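Local coordinates for protein KmHsv2 (Kluyveromyces marxianus, PDB 3VU4) that probably binds phosphoinositides through its seven-bladed beta-propeller, as a PROPPIN of the Atg18 family involved in membrane traffic, at residues Glu111-Ser116 with Asn128-Ile133. Residues are numbered along the deposited sequence; the frame is centred on the assembly and turned at random.
With SO4 (sulfate ion), chain D.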
loop_
_atom_site.group_PDB
_atom_site.type_symbol
_atom_site.label_atom_id
_atom_site.label_comp_id
_atom_site.label_asym_id
_atom_site.label_seq_id
_atom_site.Cartn_x
_atom_site.Cartn_y
_atom_site.Cartn_z
ATOM N N GLU A 111 12.510 12.314 7.230
ATOM C CA GLU A 111 12.179 13.629 7.764
ATOM C C GLU A 111 11.042 13.654 8.778
ATOM O O GLU A 111 11.142 14.303 9.820
ATOM C CB GLU A 111 11.781 14.558 6.625
ATOM C CG GLU A 111 12.551 14.359 5.346
ATOM C CD GLU A 111 13.410 15.554 5.025
ATOM O OE1 GLU A 111 14.469 15.704 5.676
ATOM O OE2 GLU A 111 13.015 16.347 4.136
ATOM N N PHE A 112 9.958 12.952 8.457
ATOM C CA PHE A 112 8.773 12.951 9.303
ATOM C C PHE A 112 8.306 11.612 9.856
ATOM O O PHE A 112 8.743 10.543 9.427
ATOM C CB PHE A 112 7.610 13.548 8.521
ATOM C CG PHE A 112 7.999 14.688 7.647
ATOM C CD1 PHE A 112 8.081 15.975 8.159
ATOM C CD2 PHE A 112 8.291 14.477 6.305
ATOM C CE1 PHE A 112 8.446 17.041 7.345
ATOM C CE2 PHE A 112 8.656 15.535 5.481
ATOM C CZ PHE A 112 8.734 16.822 6.004
ATOM N N ILE A 113 7.396 11.713 10.824
ATOM C CA ILE A 113 6.754 10.571 11.450
ATOM C C ILE A 113 5.280 10.958 11.454
ATOM O O ILE A 113 4.855 11.766 12.277
ATOM C CB ILE A 113 7.199 10.357 12.907
ATOM C CG1 ILE A 113 8.700 10.080 12.970
ATOM C CG2 ILE A 113 6.444 9.176 13.501
ATOM C CD1 ILE A 113 9.212 9.790 14.375
ATOM N N VAL A 114 4.507 10.413 10.520
ATOM C CA VAL A 114 3.084 10.732 10.447
ATOM C C VAL A 114 2.327 9.754 11.342
ATOM O O VAL A 114 2.533 8.542 11.249
ATOM C CB VAL A 114 2.571 10.638 8.981
ATOM C CG1 VAL A 114 1.120 11.061 8.904
ATOM C CG2 VAL A 114 3.429 11.514 8.070
ATOM N N VAL A 115 1.462 10.285 12.209
ATOM C CA VAL A 115 0.686 9.468 13.153
ATOM C C VAL A 115 -0.780 9.917 13.268
ATOM O O VAL A 115 -1.050 11.084 13.559
ATOM C CB VAL A 115 1.298 9.540 14.587
ATOM C CG1 VAL A 115 0.522 8.639 15.536
ATOM C CG2 VAL A 115 2.769 9.155 14.556
ATOM N N SER A 116 -1.724 9.005 13.055
ATOM C CA SER A 116 -3.128 9.373 13.174
ATOM C C SER A 116 -3.764 8.606 14.316
ATOM O O SER A 116 -3.377 7.480 14.624
ATOM C CB SER A 116 -3.900 9.103 11.874
ATOM O OG SER A 116 -4.148 7.722 11.680
ATOM N N ASN A 128 15.757 14.714 16.844
ATOM C CA ASN A 128 15.603 15.624 17.974
ATOM C C ASN A 128 15.030 16.964 17.509
ATOM O O ASN A 128 15.425 17.485 16.461
ATOM C CB ASN A 128 16.954 15.837 18.651
ATOM C CG ASN A 128 16.825 16.068 20.140
ATOM O OD1 ASN A 128 16.339 17.111 20.585
ATOM N ND2 ASN A 128 17.251 15.084 20.925
ATOM N N PRO A 129 14.107 17.551 18.295
ATOM C CA PRO A 129 13.561 17.059 19.566
ATOM C C PRO A 129 12.331 16.135 19.483
ATOM O O PRO A 129 11.631 15.955 20.482
ATOM C CB PRO A 129 13.236 18.351 20.299
ATOM C CG PRO A 129 12.681 19.180 19.195
ATOM C CD PRO A 129 13.663 18.936 18.054
ATOM N N TRP A 130 12.063 15.562 18.309
ATOM C CA TRP A 130 10.915 14.667 18.133
ATOM C C TRP A 130 9.588 15.351 18.464
ATOM O O TRP A 130 8.767 14.802 19.201
ATOM C CB TRP A 130 11.056 13.427 19.024
ATOM C CG TRP A 130 12.366 12.718 18.894
ATOM C CD1 TRP A 130 13.476 12.895 19.670
ATOM C CD2 TRP A 130 12.708 11.718 17.924
ATOM N NE1 TRP A 130 14.489 12.063 19.245
ATOM C CE2 TRP A 130 14.046 11.333 18.177
ATOM C CE3 TRP A 130 12.015 11.111 16.867
ATOM C CZ2 TRP A 130 14.703 10.364 17.408
ATOM C CZ3 TRP A 130 12.672 10.149 16.101
ATOM C CH2 TRP A 130 14.003 9.786 16.377
ATOM N N LYS A 131 9.372 16.537 17.909
ATOM C CA LYS A 131 8.150 17.287 18.179
ATOM C C LYS A 131 7.391 17.614 16.895
ATOM O O LYS A 131 7.918 17.456 15.793
ATOM C CB LYS A 131 8.503 18.582 18.910
ATOM C CG LYS A 131 9.500 18.394 20.054
ATOM C CD LYS A 131 8.814 18.318 21.412
ATOM C CE LYS A 131 8.274 19.686 21.828
ATOM N NZ LYS A 131 7.720 19.689 23.211
ATOM N N ARG A 132 6.154 18.076 17.046
ATOM C CA ARG A 132 5.311 18.429 15.909
ATOM C C ARG A 132 5.954 19.461 14.986
ATOM O O ARG A 132 6.290 20.559 15.420
ATOM C CB ARG A 132 3.987 19.010 16.395
ATOM C CG ARG A 132 3.048 18.075 17.137
ATOM C CD ARG A 132 1.831 18.895 17.565
ATOM N NE ARG A 132 0.630 18.118 17.853
ATOM C CZ ARG A 132 0.449 17.373 18.936
ATOM N NH1 ARG A 132 1.397 17.288 19.856
ATOM N NH2 ARG A 132 -0.695 16.725 19.107
ATOM N N ILE A 133 6.105 19.122 13.711
ATOM C CA ILE A 133 6.682 20.049 12.748
ATOM C C ILE A 133 5.580 20.910 12.145
ATOM O O ILE A 133 5.852 21.857 11.411
ATOM C CB ILE A 133 7.362 19.315 11.588
ATOM C CG1 ILE A 133 8.346 18.281 12.124
ATOM C CG2 ILE A 133 8.101 20.315 10.699
ATOM C CD1 ILE A 133 8.988 17.448 11.022
HETATM S S SO4 D . 4.539 19.322 20.763
HETATM O O1 SO4 D . 4.838 20.693 20.305
HETATM O O2 SO4 D . 3.079 19.169 20.895
HETATM O O3 SO4 D . 5.061 18.346 19.788
HETATM O O4 SO4 D . 5.169 19.083 22.075
#
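In one blade of the PROPPIN beta-propeller, the loop between strands 120-125 and 137-139 rests on the start of strand 112-117 through two apolar pairs. F112 and I133 form the first, their side chains crossing at about a right angle. The I133 CD1 methyl lies 3.3 Å from F112 CD1, at the edge of the ring and near its plane. Isoleucine suits this place because a slender methyl end can reach a ring rim; CG1 lies anti to the carbonyl carbon (chi1 -52°), and the chain runs on extended to CD1. In the second pair, I113 CD1 meets the six-membered part of the W130 indole, 3.9 Å from CZ3. The long, flat indole carries its apolar edge from the loop backbone to this methyl. On the loop's other flank, K131 and R132 grip a sulfate, probably from the crystallisation liquor: K131 NZ gives O4 a 2.9 Å hydrogen bond, the backbone N-H of R132 points almost straight at O3 (N to O3 3.0 Å), and R132 NH1 bonds weakly to O2. A salt bridge to D136 also holds the R132 guanidinium. F112 packs further on V123 of strand 120-125, while I113 and W130 reach strand 92-98 of the preceding blade, touching I97 and V94 respectively.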